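Local coordinates for protein cytosol aminopeptidase (Coxiella burnetii, PDB 3IJ3) that probably removes N-terminal amino acids from peptides as a manganese-dependent metalloaminopeptidase of the M17 (leucine aminopeptidase) family, at residues L176-A181 / K271-G275; G251-G257 / P301-I307; F448-N454 / G464-A469; G134-F140 / I170-D175; F216-V222 / V337-D341. All blocks are in the same frame, centred on the assembly; numbering follows the deposited sequence. Where two conformers were deposited one is given.

All five contacts are largely buried, and four lie wholly within the catalytic domain. Interactions 1 and 2 converge on the metal site, each giving one aspartate to the lithium ion, and both touch a second subunit. Helix 157-178 is shared by interactions 1 and 4; Asn178 on it reaches both Gly465 of interaction 3 and Tyr138 of interaction 4. Interactions 3 and 4 are further joined by a salt bridge between Arg174 and Glu466. Interaction 5, where one carboxylate meets a helix start, packs against the strand 295-305 used in interaction 2. Backbone pairing dominates interactions 2 and 3, whereas side-chain bonds to backbone carbonyls mark interactions 1 and 4.

Interaction 1 of 5, residues L176-A181 / K271-G275; sequences LINTPA and KKDMG. With LI (lithium ion), chain C.
Lys271 reaches along the C-terminal end of helix 157-178 from a loop that, in this M17 catalytic domain, also carries the metal ligand Asp273. Its CB lies 3.9 Å from Ala181 N, and CG, set between the backbone N and the carbonyl carbon (chi1 68°), comes up to the carbonyl oxygen of Ile177. From there the chain is fully extended: CD and CE run on past the carbonyl oxygens of Ile177 and Asn178, and NZ ends 2.8 Å from Asn178 O in a hydrogen bond, the nitrogen tilted 33° from the carbonyl plane. The ammonium thus meets a carbonyl at the helix end, where the helix dipole would be expected to welcome a positive charge. A water joins NZ to Asn178 OD1, which also accepts from Gly465 N.

Apolar contacts complete the interface. Ile177 CG2 rests 3.7 Å from Lys272 CB, while its CG1 packs on the CA of Gly275. Met274, bent at chi2 and chi3, curls back so that CE reaches Leu176 CB at 3.8 Å. The amino group of Lys272 leads away to Phe451 O. Asp273 faces away from the helix; its OD2 binds the lithium ion at 1.9 Å, together with Asp255, Glu334 and a water, while OD1 pairs with Lys250 NZ.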
# COMPACT_ATOMS: atom_id res chain seq x y z
N LEU A 176 -33.72 -4.20 8.48
CA LEU A 176 -32.77 -3.99 9.56
C LEU A 176 -31.35 -3.80 9.01
O LEU A 176 -30.63 -2.92 9.44
CB LEU A 176 -32.82 -5.16 10.55
CG LEU A 176 -34.13 -5.27 11.35
CD1 LEU A 176 -34.14 -6.60 12.19
CD2 LEU A 176 -34.34 -4.05 12.25
N ILE A 177 -30.96 -4.65 8.07
CA ILE A 177 -29.62 -4.55 7.47
C ILE A 177 -29.46 -3.24 6.69
O ILE A 177 -28.45 -2.54 6.82
CB ILE A 177 -29.31 -5.77 6.58
CG1 ILE A 177 -29.18 -7.02 7.46
CG2 ILE A 177 -27.98 -5.57 5.76
CD1 ILE A 177 -29.20 -8.32 6.68
N ASN A 178 -30.47 -2.91 5.89
CA ASN A 178 -30.44 -1.68 5.10
C ASN A 178 -30.44 -0.37 5.91
O ASN A 178 -30.00 0.67 5.42
CB ASN A 178 -31.61 -1.65 4.10
CG ASN A 178 -31.39 -2.56 2.90
OD1 ASN A 178 -30.26 -2.76 2.47
ND2 ASN A 178 -32.48 -3.00 2.29
N THR A 179 -30.98 -0.40 7.12
CA THR A 179 -31.06 0.85 7.91
C THR A 179 -29.66 1.31 8.26
O THR A 179 -28.86 0.56 8.82
CB THR A 179 -31.89 0.66 9.19
OG1 THR A 179 -33.20 0.20 8.83
CG2 THR A 179 -32.00 2.01 9.98
N PRO A 180 -29.34 2.55 7.92
CA PRO A 180 -28.03 3.09 8.29
C PRO A 180 -27.73 2.90 9.76
O PRO A 180 -28.64 3.01 10.62
CB PRO A 180 -28.19 4.58 8.00
CG PRO A 180 -29.15 4.63 6.92
CD PRO A 180 -30.14 3.52 7.17
N ALA A 181 -26.45 2.70 10.10
CA ALA A 181 -26.08 2.48 11.49
C ALA A 181 -26.54 3.57 12.44
O ALA A 181 -26.91 3.29 13.57
CB ALA A 181 -24.56 2.25 11.63
N LYS A 271 -22.60 -1.14 8.06
CA LYS A 271 -23.92 -1.09 8.71
C LYS A 271 -24.48 -2.53 8.70
O LYS A 271 -25.38 -2.86 9.47
CB LYS A 271 -24.88 -0.14 7.99
CG LYS A 271 -25.31 -0.58 6.59
CD LYS A 271 -26.20 0.48 5.94
CE LYS A 271 -26.70 0.01 4.60
NZ LYS A 271 -27.66 0.93 3.89
N LYS A 272 -23.96 -3.41 7.83
CA LYS A 272 -24.49 -4.78 7.74
C LYS A 272 -23.87 -5.74 8.71
O LYS A 272 -24.26 -6.92 8.71
CB LYS A 272 -24.32 -5.38 6.32
CG LYS A 272 -22.93 -5.95 5.98
CD LYS A 272 -22.91 -6.49 4.57
CE LYS A 272 -21.53 -7.00 4.14
NZ LYS A 272 -21.12 -8.18 4.95
N ASP A 273 -22.95 -5.28 9.55
CA ASP A 273 -22.30 -6.23 10.47
C ASP A 273 -23.19 -6.72 11.64
O ASP A 273 -22.74 -7.46 12.53
CB ASP A 273 -20.94 -5.71 10.95
CG ASP A 273 -19.91 -6.83 11.08
OD1 ASP A 273 -20.00 -7.82 10.31
OD2 ASP A 273 -19.03 -6.73 11.93
N MET A 274 -24.44 -6.30 11.61
CA MET A 274 -25.47 -6.80 12.52
C MET A 274 -26.42 -7.77 11.77
O MET A 274 -27.48 -8.14 12.28
CB MET A 274 -26.28 -5.68 13.20
CG MET A 274 -26.73 -4.54 12.36
SD MET A 274 -27.67 -4.94 10.88
CE MET A 274 -29.20 -5.50 11.64
N GLY A 275 -26.01 -8.20 10.58
CA GLY A 275 -26.81 -9.13 9.77
C GLY A 275 -27.08 -10.45 10.47
O GLY A 275 -28.15 -11.02 10.32
LI LI C . -17.29 -7.10 12.58
O HOH W 1 -28.76 -0.55 1.72
O HOH W 2 -15.75 -8.04 11.92

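Interaction 2 of 5, residues G251-G257 / P301-I307; sequences GVCFDSG and PAVENAI. With LI (lithium ion), chain C.
Residues 251-255 and 301-305 run parallel, with Gly251 beside Ala302 and Val252 beside Val303, and the first chain turns a corner at Cys253 before pairing again at Asp255 and Asn305. Val303 bonds through N to Gly251 O and through O to Cys253 N (2.8 Å), and Asn305 N donates to Phe254 O. On the face carrying Val252 and Val303, their CG2 methyls meet at 3.9 Å. Farther along, the side chains of Asp255 and Asn305 run alongside each other in the same direction, and Asn305 ND2 donates to Asp255 OD1 at 2.8 Å. These are neighbouring strands of the central mixed sheet of the M17 catalytic domain, in which strand 254-255 supplies the metal ligand Asp255. Gly257 N reaches the same OD1 from the opposite face of the carboxylate, making an Asx turn. Two bonds therefore fix the carboxylate, leaving OD2 to bind the lithium ion at 2.3 Å. Asn305 O takes both Ser256 N and Ser256 OG, the latter at 2.7 Å.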
# COMPACT_ATOMS: atom_id res chain seq x y z
N GLY A 251 -24.67 -8.85 16.63
CA GLY A 251 -25.28 -7.55 16.46
C GLY A 251 -24.30 -6.40 16.47
O GLY A 251 -24.47 -5.45 17.24
N VAL A 252 -23.28 -6.44 15.61
CA VAL A 252 -22.31 -5.32 15.54
C VAL A 252 -22.95 -4.29 14.60
O VAL A 252 -22.87 -4.40 13.37
CB VAL A 252 -20.93 -5.79 15.09
CG1 VAL A 252 -19.96 -4.62 14.94
CG2 VAL A 252 -20.38 -6.78 16.11
N CYS A 253 -23.61 -3.30 15.20
CA CYS A 253 -24.38 -2.30 14.46
C CYS A 253 -23.57 -1.48 13.48
O CYS A 253 -24.08 -1.06 12.42
CB CYS A 253 -25.19 -1.45 15.43
SG CYS A 253 -26.47 -2.50 16.27
N PHE A 254 -22.31 -1.24 13.83
CA PHE A 254 -21.35 -0.65 12.92
C PHE A 254 -19.97 -1.13 13.33
O PHE A 254 -19.66 -1.22 14.52
CB PHE A 254 -21.36 0.88 12.85
CG PHE A 254 -20.53 1.40 11.73
CD1 PHE A 254 -20.99 1.29 10.42
CD2 PHE A 254 -19.26 1.93 11.96
CE1 PHE A 254 -20.21 1.70 9.35
CE2 PHE A 254 -18.49 2.36 10.88
CZ PHE A 254 -18.95 2.23 9.59
N ASP A 255 -19.17 -1.52 12.33
CA ASP A 255 -17.82 -1.97 12.58
C ASP A 255 -16.80 -1.08 11.86
O ASP A 255 -16.65 -1.13 10.64
CB ASP A 255 -17.68 -3.43 12.16
CG ASP A 255 -16.36 -4.06 12.59
OD1 ASP A 255 -15.59 -3.42 13.34
OD2 ASP A 255 -16.12 -5.20 12.14
N SER A 256 -16.10 -0.23 12.62
CA SER A 256 -15.04 0.59 12.06
C SER A 256 -13.74 -0.20 11.99
O SER A 256 -12.77 0.24 11.37
CB SER A 256 -14.78 1.78 12.97
OG SER A 256 -14.29 1.34 14.24
N GLY A 257 -13.73 -1.34 12.68
CA GLY A 257 -12.54 -2.14 12.85
C GLY A 257 -11.88 -1.88 14.18
O GLY A 257 -11.09 -2.71 14.66
N PRO A 301 -25.85 -10.09 21.17
CA PRO A 301 -24.95 -9.06 21.67
C PRO A 301 -25.06 -7.89 20.69
O PRO A 301 -24.86 -8.08 19.46
CB PRO A 301 -23.58 -9.70 21.65
CG PRO A 301 -23.72 -11.01 20.99
CD PRO A 301 -25.13 -11.31 20.74
N ALA A 302 -25.38 -6.71 21.19
CA ALA A 302 -25.60 -5.53 20.33
C ALA A 302 -24.61 -4.44 20.74
O ALA A 302 -24.65 -3.92 21.86
CB ALA A 302 -27.05 -5.07 20.42
N VAL A 303 -23.68 -4.14 19.83
CA VAL A 303 -22.63 -3.17 20.10
C VAL A 303 -22.19 -2.43 18.84
O VAL A 303 -22.60 -2.78 17.72
CB VAL A 303 -21.35 -3.93 20.56
CG1 VAL A 303 -21.60 -4.95 21.70
CG2 VAL A 303 -20.67 -4.69 19.37
N GLU A 304 -21.42 -1.36 19.03
CA GLU A 304 -20.74 -0.70 17.92
C GLU A 304 -19.26 -0.93 18.21
O GLU A 304 -18.84 -0.83 19.37
CB GLU A 304 -21.01 0.82 17.81
CG GLU A 304 -20.25 1.50 16.58
CD GLU A 304 -20.71 2.95 16.24
OE1 GLU A 304 -21.72 3.40 16.83
OE2 GLU A 304 -20.06 3.64 15.38
N ASN A 305 -18.48 -1.27 17.18
CA ASN A 305 -17.03 -1.41 17.33
C ASN A 305 -16.46 -0.09 16.85
O ASN A 305 -16.23 0.11 15.67
CB ASN A 305 -16.50 -2.59 16.52
CG ASN A 305 -15.04 -2.93 16.83
OD1 ASN A 305 -14.53 -2.60 17.91
ND2 ASN A 305 -14.37 -3.61 15.88
N ALA A 306 -16.23 0.81 17.80
CA ALA A 306 -15.84 2.16 17.47
C ALA A 306 -14.40 2.51 17.77
O ALA A 306 -13.72 1.82 18.51
CB ALA A 306 -16.73 3.14 18.27
N ILE A 307 -13.99 3.64 17.20
CA ILE A 307 -12.68 4.22 17.42
C ILE A 307 -12.87 5.45 18.26
O ILE A 307 -13.67 6.34 17.92
CB ILE A 307 -11.97 4.60 16.13
CG1 ILE A 307 -11.59 3.33 15.38
CG2 ILE A 307 -10.71 5.41 16.44
CD1 ILE A 307 -11.07 3.58 14.00
LI LI C . -17.29 -7.10 12.58
O HOH W 2 -15.75 -8.04 11.92

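Interaction 3 of 5, residues F448-N454 / G464-A469; sequences FDIFAWN and GGEAMA
The six-membered ring of Trp453 has Gly464 laid over one face, its CA 3.5 Å from the ring centroid and 5° off the normal, a CH-pi contact; Gly465 N lies above the same face toward the rim. The indole folds across the opposing strand because chi1 of -172° sets CG anti to the backbone N. The amide of Asn454 and the carboxylate of Glu466 are steeply inclined to each other. Asn454 ND2 points in its own plane at Glu466 OE1 (2.9 Å, 169° at the hydrogen) but meets that oxygen from above the carboxylate. Glu466 OE2 turns its anti lone pair to Ala467 N.

Asn454 and Gly464 form an antiparallel hydrogen-bonded pair, N to O in both directions, the shorter being Asn454 N to Gly464 O at 2.8 Å. Past the paired residues, Glu466 N bonds to Ala452 O from above the carbonyl plane. Beyond it Met468 SD accepts a weak bond from Ala452 N, and Ala469 CB touches Phe448 CD1 at 4.0 Å. The hairpin of strands 445-454 and 464-465 extends the central sheet beside strand 353-359, while helix 157-178 covers it through Ile177 and, at Glu466, through the salt bridge from Arg174.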
# COMPACT_ATOMS: atom_id res chain seq x y z
N PHE A 448 -23.15 -20.29 11.42
CA PHE A 448 -23.27 -19.83 10.07
C PHE A 448 -22.52 -18.52 9.86
O PHE A 448 -22.74 -17.53 10.63
CB PHE A 448 -24.73 -19.59 9.67
CG PHE A 448 -25.50 -20.83 9.43
CD1 PHE A 448 -25.53 -21.40 8.17
CD2 PHE A 448 -26.20 -21.44 10.45
CE1 PHE A 448 -26.24 -22.57 7.95
CE2 PHE A 448 -26.92 -22.62 10.22
CZ PHE A 448 -26.93 -23.17 8.98
N ASP A 449 -21.62 -18.51 8.89
CA ASP A 449 -20.92 -17.28 8.48
C ASP A 449 -21.63 -16.88 7.20
O ASP A 449 -21.68 -17.65 6.22
CB ASP A 449 -19.44 -17.51 8.22
CG ASP A 449 -18.65 -17.69 9.48
OD1 ASP A 449 -19.03 -17.06 10.48
OD2 ASP A 449 -17.65 -18.45 9.45
N ILE A 450 -22.22 -15.69 7.22
CA ILE A 450 -22.99 -15.20 6.07
C ILE A 450 -22.55 -13.81 5.61
O ILE A 450 -22.01 -13.03 6.41
CB ILE A 450 -24.50 -15.14 6.45
CG1 ILE A 450 -24.71 -14.18 7.62
CG2 ILE A 450 -25.05 -16.53 6.80
CD1 ILE A 450 -26.19 -13.95 7.98
N PHE A 451 -22.79 -13.49 4.34
CA PHE A 451 -22.43 -12.16 3.83
C PHE A 451 -23.60 -11.16 4.04
O PHE A 451 -23.37 -9.97 4.27
CB PHE A 451 -21.98 -12.29 2.39
CG PHE A 451 -21.46 -11.02 1.79
CD1 PHE A 451 -20.28 -10.47 2.24
CD2 PHE A 451 -22.11 -10.42 0.74
CE1 PHE A 451 -19.80 -9.30 1.69
CE2 PHE A 451 -21.60 -9.26 0.19
CZ PHE A 451 -20.45 -8.71 0.67
N ALA A 452 -24.84 -11.65 3.95
CA ALA A 452 -26.05 -10.88 4.24
C ALA A 452 -26.26 -9.66 3.37
O ALA A 452 -26.86 -8.70 3.82
CB ALA A 452 -26.08 -10.47 5.75
N TRP A 453 -25.82 -9.72 2.12
CA TRP A 453 -25.90 -8.58 1.22
C TRP A 453 -25.85 -9.00 -0.24
O TRP A 453 -25.17 -9.97 -0.57
CB TRP A 453 -24.70 -7.66 1.53
CG TRP A 453 -24.67 -6.32 0.86
CD1 TRP A 453 -24.12 -6.02 -0.35
CD2 TRP A 453 -25.18 -5.09 1.38
NE1 TRP A 453 -24.26 -4.68 -0.62
CE2 TRP A 453 -24.91 -4.09 0.43
CE3 TRP A 453 -25.84 -4.74 2.56
CZ2 TRP A 453 -25.27 -2.77 0.62
CZ3 TRP A 453 -26.20 -3.43 2.74
CH2 TRP A 453 -25.94 -2.47 1.78
N ASN A 454 -26.62 -8.31 -1.07
CA ASN A 454 -26.60 -8.47 -2.51
C ASN A 454 -25.75 -7.32 -3.08
O ASN A 454 -26.16 -6.15 -3.04
CB ASN A 454 -28.00 -8.37 -3.11
CG ASN A 454 -28.91 -9.50 -2.65
OD1 ASN A 454 -28.49 -10.66 -2.59
ND2 ASN A 454 -30.19 -9.17 -2.38
N GLY A 464 -28.40 -4.50 -1.59
CA GLY A 464 -28.55 -4.19 -0.16
C GLY A 464 -28.69 -5.45 0.67
O GLY A 464 -28.29 -6.54 0.25
N GLY A 465 -29.26 -5.30 1.86
CA GLY A 465 -29.37 -6.42 2.80
C GLY A 465 -30.14 -7.59 2.24
O GLY A 465 -31.06 -7.43 1.41
N GLU A 466 -29.78 -8.78 2.69
CA GLU A 466 -30.44 -9.96 2.22
C GLU A 466 -30.42 -11.07 3.23
O GLU A 466 -29.50 -11.17 4.06
CB GLU A 466 -29.78 -10.43 0.91
CG GLU A 466 -30.46 -11.58 0.24
CD GLU A 466 -31.91 -11.27 -0.13
OE1 GLU A 466 -32.15 -11.01 -1.31
OE2 GLU A 466 -32.80 -11.26 0.78
N ALA A 467 -31.48 -11.89 3.18
CA ALA A 467 -31.61 -13.07 4.01
C ALA A 467 -31.09 -14.30 3.27
O ALA A 467 -31.45 -14.54 2.11
CB ALA A 467 -33.09 -13.30 4.38
N MET A 468 -30.35 -15.13 3.98
CA MET A 468 -29.84 -16.34 3.42
C MET A 468 -29.78 -17.39 4.50
O MET A 468 -29.92 -17.08 5.69
CB MET A 468 -28.49 -16.09 2.76
CG MET A 468 -27.50 -15.39 3.63
SD MET A 468 -26.24 -14.50 2.68
CE MET A 468 -27.32 -13.31 1.87
N ALA A 469 -29.69 -18.63 4.07
CA ALA A 469 -29.62 -19.81 4.96
C ALA A 469 -30.87 -20.15 5.78
O ALA A 469 -31.02 -21.30 6.19
CB ALA A 469 -28.43 -19.72 5.91

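Interaction 4 of 5, residues G134-F140 / I170-D175; sequences GLGSYQF and IYLIRD
At the junction between the N-terminal and catalytic regions, the turn after helix 123-135 packs on helix 157-178. Tyr138 and Tyr171 make a T-shaped (edge-to-face) pair, the edge of Tyr138 directed at the face of Tyr171 with centroids 4.9 Å apart and planes at 78°; Tyr138 CD1 stands over the centre of the Tyr171 ring. One face of Tyr138 is covered by Arg174 CD, 3.9 Å from its centroid. Tyr138 CG is anti to the backbone N (chi1 180°), which carries the ring along the helix until OH donates to Asp175 OD1 at 2.6 Å, on the anti side of the carboxylate. The same hydroxyl is bonded to Asn178 ND2.

Two further bonds grip the carbonyls of Gly134 and Leu135. Tyr171 OH donates to Gly134 O (2.7 Å) from above its plane, while Ser137 N reaches that oxygen from the opposite face. The extended Arg174 sends NH1 to Leu135 O at 2.8 Å, and its NH2 is shared with Glu466 OE1 and Gly460 O. Leu135 CD2 sits over a face of this guanidinium and packs on Ile170 CG2 at 3.6 Å. Tyr171 and Arg174 of one helix thus bind two successive carbonyls at the type I beta turn from Leu135 to Tyr138.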
# COMPACT_ATOMS: atom_id res chain seq x y z
N GLY A 134 -42.96 -11.61 -4.58
CA GLY A 134 -42.97 -10.66 -3.48
C GLY A 134 -41.58 -10.13 -3.15
O GLY A 134 -41.40 -8.94 -2.95
N LEU A 135 -40.59 -11.02 -3.12
CA LEU A 135 -39.20 -10.63 -2.81
C LEU A 135 -38.64 -9.64 -3.82
O LEU A 135 -37.88 -8.73 -3.46
CB LEU A 135 -38.30 -11.85 -2.70
CG LEU A 135 -38.62 -12.75 -1.51
CD1 LEU A 135 -37.69 -13.94 -1.45
CD2 LEU A 135 -38.57 -11.96 -0.18
N GLY A 136 -39.03 -9.79 -5.09
CA GLY A 136 -38.61 -8.87 -6.11
C GLY A 136 -39.36 -7.55 -6.13
O GLY A 136 -38.99 -6.66 -6.88
N SER A 137 -40.42 -7.44 -5.33
CA SER A 137 -41.21 -6.20 -5.22
C SER A 137 -40.69 -5.26 -4.10
O SER A 137 -41.20 -4.16 -3.89
CB SER A 137 -42.69 -6.54 -4.98
OG SER A 137 -43.19 -7.31 -6.06
N TYR A 138 -39.68 -5.73 -3.38
CA TYR A 138 -39.10 -4.98 -2.28
C TYR A 138 -38.38 -3.69 -2.68
O TYR A 138 -37.56 -3.68 -3.62
CB TYR A 138 -38.10 -5.89 -1.53
CG TYR A 138 -37.41 -5.23 -0.36
CD1 TYR A 138 -37.98 -5.25 0.91
CD2 TYR A 138 -36.18 -4.60 -0.51
CE1 TYR A 138 -37.36 -4.63 1.99
CE2 TYR A 138 -35.54 -4.00 0.55
CZ TYR A 138 -36.12 -4.00 1.81
OH TYR A 138 -35.46 -3.39 2.86
N GLN A 139 -38.70 -2.63 -1.95
CA GLN A 139 -38.08 -1.33 -2.10
C GLN A 139 -37.84 -0.74 -0.71
O GLN A 139 -38.77 -0.63 0.09
CB GLN A 139 -38.98 -0.41 -2.93
CG GLN A 139 -39.12 -0.85 -4.36
CD GLN A 139 -39.87 0.19 -5.21
OE1 GLN A 139 -41.04 0.42 -5.01
NE2 GLN A 139 -39.17 0.78 -6.16
N PHE A 140 -36.59 -0.42 -0.39
CA PHE A 140 -36.29 0.20 0.91
C PHE A 140 -36.53 1.71 0.70
O PHE A 140 -35.76 2.37 0.02
CB PHE A 140 -34.86 -0.09 1.30
CG PHE A 140 -34.50 0.40 2.65
CD1 PHE A 140 -35.12 -0.11 3.79
CD2 PHE A 140 -33.50 1.35 2.81
CE1 PHE A 140 -34.80 0.33 5.05
CE2 PHE A 140 -33.14 1.80 4.08
CZ PHE A 140 -33.80 1.29 5.21
N ILE A 170 -38.50 -11.90 5.75
CA ILE A 170 -37.36 -11.51 4.89
C ILE A 170 -37.31 -9.99 4.74
O ILE A 170 -36.21 -9.42 4.75
CB ILE A 170 -37.38 -12.25 3.54
CG1 ILE A 170 -37.17 -13.76 3.79
CG2 ILE A 170 -36.31 -11.65 2.57
CD1 ILE A 170 -37.49 -14.65 2.60
N TYR A 171 -38.47 -9.35 4.58
CA TYR A 171 -38.53 -7.88 4.53
C TYR A 171 -37.95 -7.25 5.81
O TYR A 171 -37.24 -6.22 5.75
CB TYR A 171 -39.94 -7.41 4.31
CG TYR A 171 -40.38 -7.32 2.84
CD1 TYR A 171 -39.96 -8.24 1.89
CD2 TYR A 171 -41.30 -6.36 2.46
CE1 TYR A 171 -40.42 -8.16 0.54
CE2 TYR A 171 -41.75 -6.28 1.15
CZ TYR A 171 -41.31 -7.17 0.20
OH TYR A 171 -41.82 -7.05 -1.10
N LEU A 172 -38.25 -7.85 6.96
CA LEU A 172 -37.73 -7.36 8.23
C LEU A 172 -36.20 -7.43 8.22
O LEU A 172 -35.52 -6.48 8.61
CB LEU A 172 -38.29 -8.15 9.40
CG LEU A 172 -37.72 -7.85 10.78
CD1 LEU A 172 -37.99 -6.38 11.16
CD2 LEU A 172 -38.35 -8.82 11.82
N ILE A 173 -35.66 -8.59 7.82
CA ILE A 173 -34.20 -8.79 7.76
C ILE A 173 -33.56 -7.76 6.83
O ILE A 173 -32.56 -7.12 7.20
CB ILE A 173 -33.86 -10.23 7.32
CG1 ILE A 173 -34.27 -11.21 8.42
CG2 ILE A 173 -32.36 -10.41 7.03
CD1 ILE A 173 -34.21 -12.68 8.02
N ARG A 174 -34.13 -7.61 5.64
CA ARG A 174 -33.63 -6.64 4.68
C ARG A 174 -33.68 -5.24 5.24
O ARG A 174 -32.71 -4.50 5.10
CB ARG A 174 -34.41 -6.72 3.37
CG ARG A 174 -34.11 -7.97 2.54
CD ARG A 174 -35.04 -8.03 1.35
NE ARG A 174 -34.69 -9.11 0.42
CZ ARG A 174 -35.29 -9.29 -0.76
NH1 ARG A 174 -36.30 -8.51 -1.12
NH2 ARG A 174 -34.90 -10.28 -1.56
N ASP A 175 -34.80 -4.88 5.88
CA ASP A 175 -34.96 -3.54 6.47
C ASP A 175 -33.93 -3.25 7.56
O ASP A 175 -33.32 -2.17 7.56
CB ASP A 175 -36.38 -3.32 7.06
CG ASP A 175 -37.48 -3.13 5.99
OD1 ASP A 175 -37.19 -2.89 4.80
OD2 ASP A 175 -38.67 -3.17 6.39
O HOH W 3 -38.79 -1.38 3.22

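Interaction 5 of 5, residues F216-V222 / V337-D341; sequences FPAIYAV and VVLAD
Ala218 and Val222 face Val337, Val338 and Asp341 where two nearly antiparallel helices of the M17 catalytic domain, 217-223 and 335-347, pack together; the axes of the short segments come within 7.6 Å at a crossing angle of -155°. Packing is tight at the small residues. Val338 CG1 nestles against Val222, 3.5 Å from its CB, and Val337 CG1, anti to its backbone N (chi1 175°), touches both Ala218 CB and Val222 CG2 at 3.8 Å. Ile219 lays CG1 beside Val338 O and Asp341 CB. Contact thins at partly exposed Pro217, whose ring CD lies 3.8 Å from Asp341 OD2. Phe216 turns the edge of its ring to Asp341 and makes a cation-pi contact with Arg321. Ile219 and Val338 pack on Pro301 of strand 295-305, Ile219 and Val222 on Val303. The carboxylate of Asp341 meets the start of helix 217-223, whose dipole would probably stabilise its charge. OD1 accepts from Arg321 N; OD2 accepts weakly from Ile219 N and, from above the carboxylate plane, from Ala218 N at 2.9 Å.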
# COMPACT_ATOMS: atom_id res chain seq x y z
N PHE A 216 -21.10 -9.93 31.37
CA PHE A 216 -20.71 -10.18 29.98
C PHE A 216 -19.56 -9.24 29.61
O PHE A 216 -19.68 -8.41 28.71
CB PHE A 216 -21.92 -9.95 29.07
CG PHE A 216 -23.05 -10.88 29.36
CD1 PHE A 216 -23.14 -12.09 28.71
CD2 PHE A 216 -23.98 -10.58 30.35
CE1 PHE A 216 -24.17 -12.98 29.00
CE2 PHE A 216 -24.98 -11.48 30.67
CZ PHE A 216 -25.08 -12.67 30.00
N PRO A 217 -18.41 -9.40 30.29
CA PRO A 217 -17.29 -8.48 30.06
C PRO A 217 -16.75 -8.39 28.63
O PRO A 217 -16.24 -7.32 28.26
CB PRO A 217 -16.20 -9.00 31.03
CG PRO A 217 -16.53 -10.46 31.21
CD PRO A 217 -18.04 -10.49 31.21
N ALA A 218 -16.88 -9.45 27.84
CA ALA A 218 -16.35 -9.42 26.49
C ALA A 218 -17.24 -8.59 25.58
O ALA A 218 -16.74 -7.88 24.69
CB ALA A 218 -16.16 -10.89 25.96
N ILE A 219 -18.56 -8.63 25.80
CA ILE A 219 -19.48 -7.77 25.03
C ILE A 219 -19.17 -6.31 25.37
O ILE A 219 -19.06 -5.44 24.50
CB ILE A 219 -20.96 -8.09 25.33
CG1 ILE A 219 -21.26 -9.57 25.05
CG2 ILE A 219 -21.90 -7.19 24.50
CD1 ILE A 219 -22.74 -9.98 25.39
N TYR A 220 -18.99 -6.05 26.66
CA TYR A 220 -18.70 -4.71 27.12
C TYR A 220 -17.37 -4.16 26.55
O TYR A 220 -17.32 -3.03 26.09
CB TYR A 220 -18.68 -4.63 28.64
CG TYR A 220 -18.29 -3.27 29.13
CD1 TYR A 220 -19.20 -2.24 29.09
CD2 TYR A 220 -17.00 -3.01 29.60
CE1 TYR A 220 -18.85 -0.94 29.52
CE2 TYR A 220 -16.65 -1.74 30.02
CZ TYR A 220 -17.57 -0.72 29.98
OH TYR A 220 -17.21 0.55 30.37
N ALA A 221 -16.32 -4.97 26.59
CA ALA A 221 -14.99 -4.50 26.12
C ALA A 221 -15.04 -4.05 24.65
O ALA A 221 -14.52 -2.99 24.30
CB ALA A 221 -13.92 -5.60 26.33
N VAL A 222 -15.71 -4.83 23.82
CA VAL A 222 -15.81 -4.49 22.39
C VAL A 222 -16.60 -3.23 22.16
O VAL A 222 -16.18 -2.36 21.42
CB VAL A 222 -16.39 -5.66 21.57
CG1 VAL A 222 -16.74 -5.26 20.15
CG2 VAL A 222 -15.42 -6.84 21.55
N VAL A 337 -15.61 -12.33 19.57
CA VAL A 337 -15.41 -11.97 21.01
C VAL A 337 -16.77 -11.74 21.70
O VAL A 337 -17.02 -12.31 22.79
CB VAL A 337 -14.46 -10.77 21.17
CG1 VAL A 337 -14.34 -10.33 22.65
CG2 VAL A 337 -13.06 -11.09 20.58
N VAL A 338 -17.66 -10.99 21.05
CA VAL A 338 -18.97 -10.73 21.66
C VAL A 338 -19.82 -12.00 21.64
O VAL A 338 -20.56 -12.26 22.60
CB VAL A 338 -19.70 -9.49 21.10
CG1 VAL A 338 -18.74 -8.26 21.19
CG2 VAL A 338 -20.22 -9.70 19.66
N LEU A 339 -19.70 -12.78 20.57
CA LEU A 339 -20.45 -14.05 20.47
C LEU A 339 -20.03 -15.04 21.55
O LEU A 339 -20.84 -15.82 22.02
CB LEU A 339 -20.27 -14.69 19.09
CG LEU A 339 -21.04 -14.00 17.97
CD1 LEU A 339 -20.63 -14.59 16.61
CD2 LEU A 339 -22.55 -14.11 18.19
N ALA A 340 -18.75 -15.03 21.93
CA ALA A 340 -18.24 -15.94 22.98
C ALA A 340 -19.02 -15.83 24.28
O ALA A 340 -19.31 -16.84 24.92
CB ALA A 340 -16.73 -15.69 23.24
N ASP A 341 -19.36 -14.61 24.67
CA ASP A 341 -20.15 -14.40 25.88
C ASP A 341 -21.59 -14.88 25.71
O ASP A 341 -22.17 -15.45 26.64
CB ASP A 341 -20.15 -12.94 26.31
CG ASP A 341 -18.98 -12.60 27.22
OD1 ASP A 341 -18.17 -13.50 27.55
OD2 ASP A 341 -18.93 -11.43 27.68